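Local coordinates for protein aspartate aminotransferase (Thermotoga maritima, PDB 1O4S) that catalyses the pyridoxal-phosphate-dependent transfer of an amino group from L-aspartate to 2-oxoglutarate, giving oxaloacetate and L-glutamate, and works as a homodimer, at residues V106-G109 / A110-L114; N242-S245 / K246-M250; Y191-E194 / F195-L199; L170-G173 / K174-A177; S182-N185 / P186-V189. All coordinates share one frame; numbering follows the deposited sequence.

Contact 1: V106-G109 / A110-L114; sequences VTNG and AKQAL. With PLP (pyridoxal-5'-phosphate), chain M.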
loop_
_atom_site.group_PDB
_atom_site.type_symbol
_atom_site.label_atom_id
_atom_site.label_comp_id
_atom_site.label_asym_id
_atom_site.label_seq_id
_atom_site.Cartn_x
_atom_site.Cartn_y
_atom_site.Cartn_z
ATOM N N VAL B 106 -7.687 0.371 -8.955
ATOM C CA VAL B 106 -8.183 0.620 -7.622
ATOM C C VAL B 106 -6.981 0.482 -6.691
ATOM O O VAL B 106 -6.219 -0.468 -6.795
ATOM C CB VAL B 106 -9.295 -0.393 -7.281
ATOM C CG1 VAL B 106 -9.689 -0.291 -5.792
ATOM C CG2 VAL B 106 -10.494 -0.171 -8.216
ATOM N N THR B 107 -6.835 1.456 -5.794
ATOM C CA THR B 107 -5.679 1.638 -4.946
ATOM C C THR B 107 -6.062 1.940 -3.504
ATOM O O THR B 107 -7.209 2.250 -3.187
ATOM C CB THR B 107 -4.875 2.867 -5.481
ATOM O OG1 THR B 107 -5.700 4.054 -5.416
ATOM C CG2 THR B 107 -4.484 2.729 -7.000
ATOM N N ASN B 108 -5.091 1.859 -2.620
ATOM C CA ASN B 108 -5.286 2.155 -1.206
ATOM C C ASN B 108 -5.300 3.662 -0.989
ATOM O O ASN B 108 -4.269 4.283 -0.708
ATOM C CB ASN B 108 -4.160 1.527 -0.367
ATOM C CG ASN B 108 -4.272 0.022 -0.259
ATOM O OD1 ASN B 108 -5.155 -0.461 0.414
ATOM N ND2 ASN B 108 -3.347 -0.723 -0.886
ATOM N N GLY B 109 -6.490 4.206 -1.036
ATOM C CA GLY B 109 -6.719 5.637 -1.118
ATOM C C GLY B 109 -6.232 6.237 -2.425
ATOM O O GLY B 109 -5.524 5.597 -3.241
ATOM N N ALA B 110 -6.637 7.478 -2.648
ATOM C CA ALA B 110 -6.001 8.332 -3.641
ATOM C C ALA B 110 -4.484 8.483 -3.397
ATOM O O ALA B 110 -3.728 8.730 -4.316
ATOM C CB ALA B 110 -6.676 9.736 -3.650
ATOM N N LYS B 111 -4.040 8.354 -2.154
ATOM C CA LYS B 111 -2.628 8.493 -1.867
ATOM C C LYS B 111 -1.764 7.474 -2.642
ATOM O O LYS B 111 -0.748 7.845 -3.213
ATOM C CB LYS B 111 -2.359 8.434 -0.383
ATOM C CG LYS B 111 -0.960 8.871 -0.042
ATOM C CD LYS B 111 -0.657 8.792 1.455
ATOM C CE LYS B 111 -0.697 10.141 2.087
ATOM N NZ LYS B 111 0.003 10.219 3.420
ATOM N N GLN B 112 -2.159 6.207 -2.656
ATOM C CA GLN B 112 -1.436 5.219 -3.414
ATOM C C GLN B 112 -1.671 5.395 -4.913
ATOM O O GLN B 112 -0.780 5.091 -5.687
ATOM C CB GLN B 112 -1.778 3.786 -2.942
ATOM C CG GLN B 112 -0.830 2.717 -3.556
ATOM C CD GLN B 112 -1.218 1.260 -3.277
ATOM O OE1 GLN B 112 -2.375 0.940 -2.967
ATOM N NE2 GLN B 112 -0.234 0.373 -3.391
ATOM N N ALA B 113 -2.814 5.923 -5.348
ATOM C CA ALA B 113 -2.973 6.216 -6.764
ATOM C C ALA B 113 -1.932 7.228 -7.188
ATOM O O ALA B 113 -1.309 7.067 -8.250
ATOM C CB ALA B 113 -4.329 6.702 -7.083
ATOM N N LEU B 114 -1.707 8.250 -6.359
ATOM C CA LEU B 114 -0.699 9.262 -6.633
ATOM C C LEU B 114 0.706 8.629 -6.675
ATOM O O LEU B 114 1.447 8.818 -7.605
ATOM C CB LEU B 114 -0.773 10.386 -5.587
ATOM C CG LEU B 114 -2.012 11.323 -5.659
ATOM C CD1 LEU B 114 -2.509 11.908 -4.288
ATOM C CD2 LEU B 114 -1.748 12.497 -6.678
HETATM N N1 PLP M . -5.100 14.569 -1.937
HETATM C C2 PLP M . -5.407 15.538 -1.002
HETATM C C2A PLP M . -4.947 16.928 -1.332
HETATM C C3 PLP M . -6.073 15.213 0.191
HETATM O O3 PLP M . -6.344 16.089 1.004
HETATM C C4 PLP M . -6.491 13.894 0.423
HETATM C C4A PLP M . -7.248 13.540 1.723
HETATM C C5 PLP M . -6.173 12.942 -0.577
HETATM C C6 PLP M . -5.479 13.300 -1.730
HETATM C C5A PLP M . -6.522 11.469 -0.541
HETATM O O4P PLP M . -6.406 10.646 0.607
HETATM P P PLP M . -6.874 9.114 0.604
HETATM O O1P PLP M . -7.449 9.003 1.967
HETATM O O2P PLP M . -7.826 8.876 -0.494
HETATM O O3P PLP M . -5.556 8.457 0.476
#

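Contact 2: N242-S245 / K246-M250; sequences NGFS and KSHSM. With PLP (pyridoxal-5'-phosphate), chain M.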
loop_
_atom_site.group_PDB
_atom_site.type_symbol
_atom_site.label_atom_id
_atom_site.label_comp_id
_atom_site.label_asym_id
_atom_site.label_seq_id
_atom_site.Cartn_x
_atom_site.Cartn_y
_atom_site.Cartn_z
ATOM N N ASN B 242 -9.025 10.078 -7.973
ATOM C CA ASN B 242 -10.158 10.312 -7.085
ATOM C C ASN B 242 -10.292 9.115 -6.126
ATOM O O ASN B 242 -9.442 8.226 -6.102
ATOM C CB ASN B 242 -11.415 10.592 -7.927
ATOM C CG ASN B 242 -12.434 11.523 -7.236
ATOM O OD1 ASN B 242 -12.526 11.575 -6.014
ATOM N ND2 ASN B 242 -13.230 12.227 -8.043
ATOM N N GLY B 243 -11.318 9.128 -5.286
ATOM C CA GLY B 243 -11.610 8.023 -4.394
ATOM C C GLY B 243 -12.764 8.356 -3.473
ATOM O O GLY B 243 -13.485 9.330 -3.707
ATOM N N PHE B 244 -12.914 7.564 -2.413
ATOM C CA PHE B 244 -14.124 7.594 -1.588
ATOM C C PHE B 244 -13.924 8.279 -0.267
ATOM O O PHE B 244 -14.879 8.493 0.494
ATOM C CB PHE B 244 -14.624 6.154 -1.379
ATOM C CG PHE B 244 -15.043 5.517 -2.639
ATOM C CD1 PHE B 244 -14.087 4.944 -3.481
ATOM C CD2 PHE B 244 -16.375 5.574 -3.053
ATOM C CE1 PHE B 244 -14.453 4.376 -4.685
ATOM C CE2 PHE B 244 -16.762 5.018 -4.271
ATOM C CZ PHE B 244 -15.802 4.422 -5.092
ATOM N N SER B 245 -12.680 8.630 0.009
ATOM C CA SER B 245 -12.301 9.098 1.336
ATOM C C SER B 245 -13.074 10.347 1.731
ATOM O O SER B 245 -13.609 10.421 2.812
ATOM C CB SER B 245 -10.810 9.395 1.386
ATOM O OG SER B 245 -10.056 8.219 1.602
ATOM N N LYS B 246 -13.100 11.333 0.853
ATOM C CA LYS B 246 -13.694 12.622 1.193
ATOM C C LYS B 246 -15.148 12.667 0.824
ATOM O O LYS B 246 -15.978 13.087 1.623
ATOM C CB LYS B 246 -12.880 13.787 0.546
ATOM C CG LYS B 246 -11.315 13.709 0.804
ATOM C CD LYS B 246 -10.962 13.620 2.281
ATOM C CE LYS B 246 -9.460 13.341 2.607
ATOM N NZ LYS B 246 -8.574 13.697 1.507
ATOM N N SER B 247 -15.469 12.203 -0.384
ATOM C CA SER B 247 -16.821 12.241 -0.891
ATOM C C SER B 247 -17.796 11.446 -0.036
ATOM O O SER B 247 -18.956 11.815 0.028
ATOM C CB SER B 247 -16.866 11.760 -2.357
ATOM O OG SER B 247 -16.511 10.386 -2.452
ATOM N N HIS B 248 -17.338 10.367 0.616
ATOM C CA HIS B 248 -18.223 9.488 1.385
ATOM C C HIS B 248 -17.764 9.278 2.797
ATOM O O HIS B 248 -18.249 8.375 3.486
ATOM C CB HIS B 248 -18.318 8.133 0.710
ATOM C CG HIS B 248 -19.062 8.174 -0.576
ATOM N ND1 HIS B 248 -18.437 8.351 -1.791
ATOM C CD2 HIS B 248 -20.385 8.112 -0.839
ATOM C CE1 HIS B 248 -19.339 8.341 -2.756
ATOM N NE2 HIS B 248 -20.531 8.207 -2.203
ATOM N N SER B 249 -16.819 10.096 3.225
ATOM C CA SER B 249 -16.284 10.000 4.556
ATOM C C SER B 249 -15.847 8.563 4.875
ATOM O O SER B 249 -16.267 7.976 5.885
ATOM C CB SER B 249 -17.293 10.494 5.578
ATOM O OG SER B 249 -16.638 10.916 6.744
ATOM N N MET B 250 -15.067 7.997 3.960
ATOM C CA MET B 250 -14.596 6.625 4.069
ATOM C C MET B 250 -13.085 6.566 4.171
ATOM O O MET B 250 -12.479 5.655 3.678
ATOM C CB MET B 250 -15.096 5.812 2.873
ATOM C CG MET B 250 -16.575 5.508 2.970
ATOM S SD MET B 250 -17.211 4.692 1.490
ATOM C CE MET B 250 -16.223 3.181 1.415
HETATM N N1 PLP M . -5.100 14.569 -1.937
HETATM C C2 PLP M . -5.407 15.538 -1.002
HETATM C C2A PLP M . -4.947 16.928 -1.332
HETATM C C3 PLP M . -6.073 15.213 0.191
HETATM O O3 PLP M . -6.344 16.089 1.004
HETATM C C4 PLP M . -6.491 13.894 0.423
HETATM C C4A PLP M . -7.248 13.540 1.723
HETATM C C5 PLP M . -6.173 12.942 -0.577
HETATM C C6 PLP M . -5.479 13.300 -1.730
HETATM C C5A PLP M . -6.522 11.469 -0.541
HETATM O O4P PLP M . -6.406 10.646 0.607
HETATM P P PLP M . -6.874 9.114 0.604
HETATM O O1P PLP M . -7.449 9.003 1.967
HETATM O O2P PLP M . -7.826 8.876 -0.494
HETATM O O3P PLP M . -5.556 8.457 0.476
HETATM O O HOH W 1 -15.245 11.438 -5.319
HETATM O O HOH W 2 -13.130 11.585 -2.322
HETATM O O HOH W 3 -10.856 5.660 1.372
#

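Contact 3: Y191-E194 / F195-L199; sequences YRRE and FLEGL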
loop_
_atom_site.group_PDB
_atom_site.type_symbol
_atom_site.label_atom_id
_atom_site.label_comp_id
_atom_site.label_asym_id
_atom_site.label_seq_id
_atom_site.Cartn_x
_atom_site.Cartn_y
_atom_site.Cartn_z
ATOM N N TYR B 191 -9.562 25.648 -9.558
ATOM C CA TYR B 191 -8.853 26.227 -10.682
ATOM C C TYR B 191 -9.790 26.569 -11.840
ATOM O O TYR B 191 -10.716 25.823 -12.143
ATOM C CB TYR B 191 -7.751 25.276 -11.153
ATOM C CG TYR B 191 -6.534 25.172 -10.241
ATOM C CD1 TYR B 191 -6.389 25.976 -9.104
ATOM C CD2 TYR B 191 -5.498 24.282 -10.546
ATOM C CE1 TYR B 191 -5.238 25.873 -8.273
ATOM C CE2 TYR B 191 -4.341 24.189 -9.729
ATOM C CZ TYR B 191 -4.229 24.986 -8.603
ATOM O OH TYR B 191 -3.113 24.922 -7.816
ATOM N N ARG B 192 -9.484 27.694 -12.497
ATOM C CA ARG B 192 -10.310 28.301 -13.515
ATOM C C ARG B 192 -10.258 27.436 -14.758
ATOM O O ARG B 192 -9.247 26.801 -15.041
ATOM C CB ARG B 192 -9.785 29.719 -13.854
ATOM C CG ARG B 192 -9.832 30.768 -12.701
ATOM C CD ARG B 192 -11.237 31.443 -12.452
ATOM N NE ARG B 192 -11.438 32.712 -13.181
ATOM C CZ ARG B 192 -12.563 33.455 -13.157
ATOM N NH1 ARG B 192 -13.634 33.079 -12.452
ATOM N NH2 ARG B 192 -12.620 34.586 -13.853
ATOM N N ARG B 193 -11.355 27.426 -15.499
ATOM C CA ARG B 193 -11.478 26.633 -16.705
ATOM C C ARG B 193 -10.423 27.028 -17.752
ATOM O O ARG B 193 -9.834 26.179 -18.403
ATOM C CB ARG B 193 -12.895 26.803 -17.270
ATOM C CG ARG B 193 -13.133 26.041 -18.561
ATOM C CD ARG B 193 -14.547 26.127 -19.108
ATOM N NE ARG B 193 -14.680 25.214 -20.251
ATOM C CZ ARG B 193 -15.243 23.994 -20.227
ATOM N NH1 ARG B 193 -15.795 23.495 -19.109
ATOM N NH2 ARG B 193 -15.264 23.271 -21.353
ATOM N N GLU B 194 -10.212 28.331 -17.909
ATOM C CA GLU B 194 -9.232 28.899 -18.843
ATOM C C GLU B 194 -7.798 28.373 -18.592
ATOM O O GLU B 194 -7.074 28.016 -19.531
ATOM C CB GLU B 194 -9.309 30.454 -18.822
ATOM C CG GLU B 194 -10.070 31.093 -17.623
ATOM C CD GLU B 194 -11.611 30.888 -17.624
ATOM O OE1 GLU B 194 -12.211 30.644 -16.539
ATOM O OE2 GLU B 194 -12.246 30.983 -18.710
ATOM N N PHE B 195 -7.410 28.295 -17.323
ATOM C CA PHE B 195 -6.121 27.721 -16.942
ATOM C C PHE B 195 -6.007 26.235 -17.367
ATOM O O PHE B 195 -5.024 25.843 -17.979
ATOM C CB PHE B 195 -5.881 27.890 -15.432
ATOM C CG PHE B 195 -4.672 27.156 -14.931
ATOM C CD1 PHE B 195 -3.412 27.748 -14.981
ATOM C CD2 PHE B 195 -4.789 25.862 -14.433
ATOM C CE1 PHE B 195 -2.279 27.048 -14.536
ATOM C CE2 PHE B 195 -3.683 25.172 -13.989
ATOM C CZ PHE B 195 -2.415 25.757 -14.042
ATOM N N LEU B 196 -7.035 25.440 -17.072
ATOM C CA LEU B 196 -7.041 24.002 -17.331
ATOM C C LEU B 196 -7.035 23.649 -18.814
ATOM O O LEU B 196 -6.318 22.750 -19.224
ATOM C CB LEU B 196 -8.268 23.354 -16.638
ATOM C CG LEU B 196 -8.295 23.545 -15.118
ATOM C CD1 LEU B 196 -9.568 22.992 -14.503
ATOM C CD2 LEU B 196 -7.039 22.874 -14.479
ATOM N N GLU B 197 -7.862 24.340 -19.598
ATOM C CA GLU B 197 -7.879 24.219 -21.069
ATOM C C GLU B 197 -6.513 24.516 -21.659
ATOM O O GLU B 197 -6.063 23.841 -22.589
ATOM C CB GLU B 197 -8.904 25.196 -21.700
ATOM C CG GLU B 197 -10.350 24.873 -21.342
ATOM C CD GLU B 197 -11.375 25.802 -21.970
ATOM O OE1 GLU B 197 -11.193 27.048 -21.963
ATOM O OE2 GLU B 197 -12.386 25.269 -22.469
ATOM N N GLY B 198 -5.868 25.543 -21.115
ATOM C CA GLY B 198 -4.548 25.939 -21.548
ATOM C C GLY B 198 -3.505 24.915 -21.161
ATOM O O GLY B 198 -2.585 24.642 -21.927
ATOM N N LEU B 199 -3.666 24.311 -19.984
ATOM C CA LEU B 199 -2.692 23.355 -19.498
ATOM C C LEU B 199 -2.773 22.097 -20.366
ATOM O O LEU B 199 -1.772 21.496 -20.702
ATOM C CB LEU B 199 -2.969 23.040 -18.030
ATOM C CG LEU B 199 -1.865 22.865 -16.979
ATOM C CD1 LEU B 199 -2.322 21.801 -15.991
ATOM C CD2 LEU B 199 -0.504 22.529 -17.529
#

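Contact 4: L170-G173 / K174-A177; sequences LLVG and KTKA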
loop_
_atom_site.group_PDB
_atom_site.type_symbol
_atom_site.label_atom_id
_atom_site.label_comp_id
_atom_site.label_asym_id
_atom_site.label_seq_id
_atom_site.Cartn_x
_atom_site.Cartn_y
_atom_site.Cartn_z
ATOM N N LEU B 170 8.568 27.714 -17.320
ATOM C CA LEU B 170 9.395 26.794 -16.513
ATOM C C LEU B 170 9.615 25.420 -17.112
ATOM O O LEU B 170 10.448 24.685 -16.615
ATOM C CB LEU B 170 8.787 26.574 -15.115
ATOM C CG LEU B 170 8.629 27.786 -14.189
ATOM C CD1 LEU B 170 8.057 27.327 -12.853
ATOM C CD2 LEU B 170 9.957 28.556 -13.996
ATOM N N LEU B 171 8.864 25.051 -18.142
ATOM C CA LEU B 171 9.004 23.718 -18.726
ATOM C C LEU B 171 10.421 23.496 -19.253
ATOM O O LEU B 171 10.987 24.343 -19.965
ATOM C CB LEU B 171 8.015 23.508 -19.875
ATOM C CG LEU B 171 6.533 23.451 -19.526
ATOM C CD1 LEU B 171 5.712 23.644 -20.766
ATOM C CD2 LEU B 171 6.188 22.127 -18.860
ATOM N N VAL B 172 10.985 22.346 -18.903
ATOM C CA VAL B 172 12.263 21.919 -19.460
ATOM C C VAL B 172 12.114 20.503 -20.043
ATOM O O VAL B 172 11.014 19.905 -20.005
ATOM C CB VAL B 172 13.405 22.058 -18.415
ATOM C CG1 VAL B 172 13.811 23.507 -18.288
ATOM C CG2 VAL B 172 12.979 21.539 -17.045
ATOM N N GLY B 173 13.197 19.977 -20.620
ATOM C CA GLY B 173 13.182 18.641 -21.214
ATOM C C GLY B 173 12.814 17.533 -20.230
ATOM O O GLY B 173 12.134 16.561 -20.564
ATOM N N LYS B 174 13.274 17.693 -19.001
ATOM C CA LYS B 174 13.088 16.681 -17.973
ATOM C C LYS B 174 11.664 16.737 -17.369
ATOM O O LYS B 174 11.242 15.774 -16.757
ATOM C CB LYS B 174 14.183 16.830 -16.886
ATOM C CG LYS B 174 13.888 17.895 -15.809
ATOM C CD LYS B 174 15.151 18.569 -15.230
ATOM C CE LYS B 174 15.783 17.778 -14.088
ATOM N NZ LYS B 174 16.631 18.645 -13.202
ATOM N N THR B 175 10.946 17.857 -17.544
ATOM C CA THR B 175 9.564 18.002 -17.031
ATOM C C THR B 175 8.617 16.946 -17.600
ATOM O O THR B 175 8.171 17.027 -18.759
ATOM C CB THR B 175 8.950 19.372 -17.322
ATOM O OG1 THR B 175 9.739 20.414 -16.746
ATOM C CG2 THR B 175 7.563 19.478 -16.593
ATOM N N LYS B 176 8.295 15.968 -16.761
ATOM C CA LYS B 176 7.469 14.842 -17.150
ATOM C C LYS B 176 5.984 15.030 -16.786
ATOM O O LYS B 176 5.128 14.424 -17.400
ATOM C CB LYS B 176 8.030 13.555 -16.485
ATOM C CG LYS B 176 7.428 12.240 -17.014
ATOM C CD LYS B 176 8.068 11.809 -18.359
ATOM C CE LYS B 176 7.215 10.707 -19.077
ATOM N NZ LYS B 176 7.379 9.280 -18.553
ATOM N N ALA B 177 5.683 15.818 -15.762
ATOM C CA ALA B 177 4.306 15.980 -15.328
ATOM C C ALA B 177 4.051 17.293 -14.621
ATOM O O ALA B 177 4.962 17.901 -14.042
ATOM C CB ALA B 177 3.871 14.794 -14.411
#

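Contact 5: S182-N185 / P186-V189; sequences SPNN and PTGV. With PLP (pyridoxal-5'-phosphate), chain M; SO4 (sulfate ion), chain K.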
loop_
_atom_site.group_PDB
_atom_site.type_symbol
_atom_site.label_atom_id
_atom_site.label_comp_id
_atom_site.label_asym_id
_atom_site.label_seq_id
_atom_site.Cartn_x
_atom_site.Cartn_y
_atom_site.Cartn_z
ATOM N N SER B 182 -7.362 20.378 -7.547
ATOM C CA SER B 182 -8.518 21.250 -7.525
ATOM C C SER B 182 -9.756 20.362 -7.349
ATOM O O SER B 182 -9.916 19.402 -8.118
ATOM C CB SER B 182 -8.584 22.070 -8.819
ATOM O OG SER B 182 -9.749 22.853 -8.859
ATOM N N PRO B 183 -10.608 20.624 -6.346
ATOM C CA PRO B 183 -10.399 21.645 -5.291
ATOM C C PRO B 183 -9.183 21.426 -4.397
ATOM O O PRO B 183 -8.753 20.287 -4.127
ATOM C CB PRO B 183 -11.692 21.570 -4.443
ATOM C CG PRO B 183 -12.703 20.857 -5.318
ATOM C CD PRO B 183 -11.889 19.908 -6.175
ATOM N N ASN B 184 -8.638 22.529 -3.910
ATOM C CA ASN B 184 -7.285 22.548 -3.377
ATOM C C ASN B 184 -7.236 22.348 -1.874
ATOM O O ASN B 184 -8.042 22.892 -1.135
ATOM C CB ASN B 184 -6.611 23.876 -3.733
ATOM C CG ASN B 184 -5.162 23.915 -3.333
ATOM O OD1 ASN B 184 -4.784 24.609 -2.386
ATOM N ND2 ASN B 184 -4.333 23.160 -4.047
ATOM N N ASN B 185 -6.288 21.524 -1.449
ATOM C CA ASN B 185 -5.875 21.458 -0.066
ATOM C C ASN B 185 -4.482 22.140 -0.052
ATOM O O ASN B 185 -3.562 21.613 -0.703
ATOM C CB ASN B 185 -5.804 19.987 0.349
ATOM C CG ASN B 185 -5.382 19.789 1.778
ATOM O OD1 ASN B 185 -5.021 20.728 2.469
ATOM N ND2 ASN B 185 -5.450 18.546 2.245
ATOM N N PRO B 186 -4.244 23.214 0.721
ATOM C CA PRO B 186 -5.076 23.720 1.831
ATOM C C PRO B 186 -5.969 24.943 1.621
ATOM O O PRO B 186 -6.546 25.397 2.591
ATOM C CB PRO B 186 -4.006 24.127 2.830
ATOM C CG PRO B 186 -2.941 24.765 1.934
ATOM C CD PRO B 186 -2.971 23.962 0.639
ATOM N N THR B 187 -6.091 25.457 0.409
ATOM C CA THR B 187 -6.716 26.760 0.213
ATOM C C THR B 187 -8.198 26.698 -0.038
ATOM O O THR B 187 -8.884 27.677 0.153
ATOM C CB THR B 187 -6.081 27.540 -0.943
ATOM O OG1 THR B 187 -6.260 26.837 -2.177
ATOM C CG2 THR B 187 -4.566 27.725 -0.760
ATOM N N GLY B 188 -8.684 25.558 -0.505
ATOM C CA GLY B 188 -10.046 25.425 -0.935
ATOM C C GLY B 188 -10.388 26.054 -2.253
ATOM O O GLY B 188 -11.551 26.119 -2.573
ATOM N N VAL B 189 -9.417 26.537 -3.019
ATOM C CA VAL B 189 -9.739 27.128 -4.307
ATOM C C VAL B 189 -9.950 26.049 -5.355
ATOM O O VAL B 189 -9.535 24.899 -5.203
ATOM C CB VAL B 189 -8.696 28.152 -4.827
ATOM C CG1 VAL B 189 -8.469 29.251 -3.790
ATOM C CG2 VAL B 189 -7.374 27.454 -5.263
HETATM N N1 PLP M . -5.100 14.569 -1.937
HETATM C C2 PLP M . -5.407 15.538 -1.002
HETATM C C2A PLP M . -4.947 16.928 -1.332
HETATM C C3 PLP M . -6.073 15.213 0.191
HETATM O O3 PLP M . -6.344 16.089 1.004
HETATM C C4 PLP M . -6.491 13.894 0.423
HETATM C C4A PLP M . -7.248 13.540 1.723
HETATM C C5 PLP M . -6.173 12.942 -0.577
HETATM C C6 PLP M . -5.479 13.300 -1.730
HETATM C C5A PLP M . -6.522 11.469 -0.541
HETATM O O4P PLP M . -6.406 10.646 0.607
HETATM P P PLP M . -6.874 9.114 0.604
HETATM O O1P PLP M . -7.449 9.003 1.967
HETATM O O2P PLP M . -7.826 8.876 -0.494
HETATM O O3P PLP M . -5.556 8.457 0.476
HETATM S S SO4 K . -3.914 16.729 5.705
HETATM O O1 SO4 K . -4.775 17.418 4.733
HETATM O O2 SO4 K . -2.538 17.155 5.425
HETATM O O3 SO4 K . -4.270 16.962 7.124
HETATM O O4 SO4 K . -4.094 15.303 5.487
#

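Contact 1: V106-G109 / A110-L114
Q112 has its CG anti to the backbone N (chi1 -170°) and an extended chain beyond, which carries its amide back beside N108. In N108, CG lies opposite the carbonyl carbon and beside the backbone N (chi1 -73°), and the two side chains run alongside each other, their amide planes 23° apart. Q112 OE1 takes two bonds from N108: one from N108 N at 2.9 Å, in the carbonyl plane, and one from N108 ND2 at 2.8 Å, tilted out of it. Q272 adds a further donor to OE1, and T276 holds NE2. With an alanine in place of the glutamine, N108 N and N108 ND2 would probably lose their shared acceptor, and the N108 amide would be set free to turn. Here strand 104-107 passes into helix 109-121, whose N-terminal end binds the phosphate of PLP through backbone N-H groups. A110 N is hydrogen-bonded to PLP O2P at 2.8 Å, and K111 N to PLP O3P at 3.0 Å. At G109, a CB would clash with O3P. T107 OG1 donates to G109 O at 2.7 Å and also rests on A113 CB at 3.4 Å. The end of K111 leads away from N108, to S137 and to the S273 backbone of the second subunit.

Contact 2: N242-S245 / K246-M250
S245 and K246 adjoin in the chain and both hold PLP. K246 NZ is covalently bonded to PLP C4A at 1.4 Å, consistent with the internal aldimine of this enzyme family. S245 OG donates to PLP O1P at 2.7 Å. It also accepts from a water, which donates in turn to M250 O, so the serine hydroxyl is engaged on both counts. The K246 chain is bent at chi2 and chi4 on its way to PLP C4A. Y216 packs on this lysine, as does Y74 of the second subunit.

The loop that carries these residues follows strand 238-243 of the large mixed sheet, as expected for a fold type I PLP enzyme. Two backbone bonds bend it: H248 N to F244 O at 3.1 Å, and M250 N to S245 O, also at 3.1 Å. A second water bridges G243 O and S247 N. Further out, F244 and H248 lie side by side, with ring planes 35° apart and F244 CD2 3.7 Å from H248 ND1. S247 OG shares a hydrogen bond of 2.9 Å with H248 ND1. M250 SD rests 4.1 Å from F244 CB. Helix 281-290 packs on both F244 and M250, through A290.

Contact 3: Y191-E194 / F195-L199
R193 and E197, one helical turn apart, form a salt bridge of 3.2 Å between R193 NE and E197 OE2. The bond is not straight. NE comes from above the carboxylate plane, 71° out of it, and the guanidinium and carboxylate planes stand 77° apart. The extended R193 chain, with CG turned opposite its own N (chi1 179°), carries NE out to E197 OE2.

The backbone carbonyls of the first turn are all taken. R192 O accepts from L196 N at 3.3 Å, R193 O from E197 N at 2.9 Å, and E194 O from G198 N at 3.2 Å. The middle bond is nearly linear at its hydrogen. R192 is the N-cap residue of helix 193-206, which links the parallel strands 175-180 and 209-213 in a beta-alpha-beta unit.

The inner side is apolar. Y191 and F195 point the same way, and Y191 CD2 lies 4.0 Å from F195 CE2. L196 CD2 sits at the edge of the Y191 ring, near its plane, and reaches Y191 CB at 4.2 Å. F131 of strand 127-132 packs on both aromatic rings, and I180 on Y191 and L196. Outside, the E194 and E197 carboxylates are like charges; E194 OE2 and E197 OE1 are 5.2 Å apart. R193 NE probably eases that repulsion.

Contact 4: L170-G173 / K174-A177
V172 and T175 cross at about a right angle, and the threonine hydroxyl lies against the valine. T175 OG1 sits 3.4 Å from V172 CG2 and accepts from V172 N at 3.2 Å, in a nearly straight bond (174°). T175 chi1 of -59° sets OG1 beside its own backbone N, within reach of V172 N, and CG2 beside the carbonyl carbon, where it meets L171 CD2 at 3.7 Å. These side chains too are at about a right angle. V172 and K174 instead lie side by side, pointing the same way, with V172 CG2 4.0 Å from K174 CG.

The backbone closes a type I turn over G173 and K174. T175 N donates to V172 O at 3.2 Å, from well above the carbonyl plane. The turn joins helix 164-170 to strand 175-180 of the large sheet, away from the active site.

T175 OG1 is hydrogen-bonded to E127 OE1 as well as to V172 N. A valine in its place would probably leave V172 N without its acceptor, and E127 of the neighbouring strand without its hydroxyl partner. Since V172 N uses OG1 as an acceptor, the hydroxyl proton can go to the glutamate, and one side chain thus ties the turn to strand 127-132.

Contact 5: S182-N185 / P186-V189
N184 and T187 grip each other inside a tight loop, built of an ST turn at T187 and cis peptide bonds before P183 and P186. The loop lies between strand 175-180 and helix 193-206. Along N184, CB comes first: it touches V189 CG2 at 4.0 Å and lies 3.4 Å from V189 O. CG is trans to the N184 nitrogen (chi1 -174°), which brings OD1 between T187 N and T187 OG1. OD1 then accepts twice, from T187 OG1 at 2.7 Å and from T187 N at 3.2 Å. These two donors come from opposite faces of the amide plane, so the oxygen is clasped between them. ND2, the other branch, donates to N181 O. The same T187 OG1 accepts from V189 N, which makes the ST turn. N184 N and N184 O are also used, by V189 O and G188 N.

Next door, N185 faces the cofactor. Its OD1 is held by R365, which, like N185, probably binds aspartate. W135 and Y216 pack on its side chain. N185 ND2 makes two fairly straight bonds, to PLP O3 at 2.9 Å and to O1 of a sulfate ion at 2.8 Å.

How the contacts relate
Contacts 1, 2 and 5 meet at PLP from different parts of the fold. Contact 1 and contact 2 hold the phosphate, contact 2 also carries the covalent link, and contact 5 reaches the O3 end of the ring. Contacts 1 and 2 touch through A110 CB and N242 O, 4.0 Å apart, with centres about 11 Å apart. Contacts 2 and 5 come within about 6 Å at their nearest atoms. Contact 3 follows contact 5 in the chain and joins it through a probable hydrogen bond of 2.9 Å between Y191 N and S182 OG. Contact 4 opens strand 175-180, about 24 Å from contact 5 between centres, and takes no part in the site.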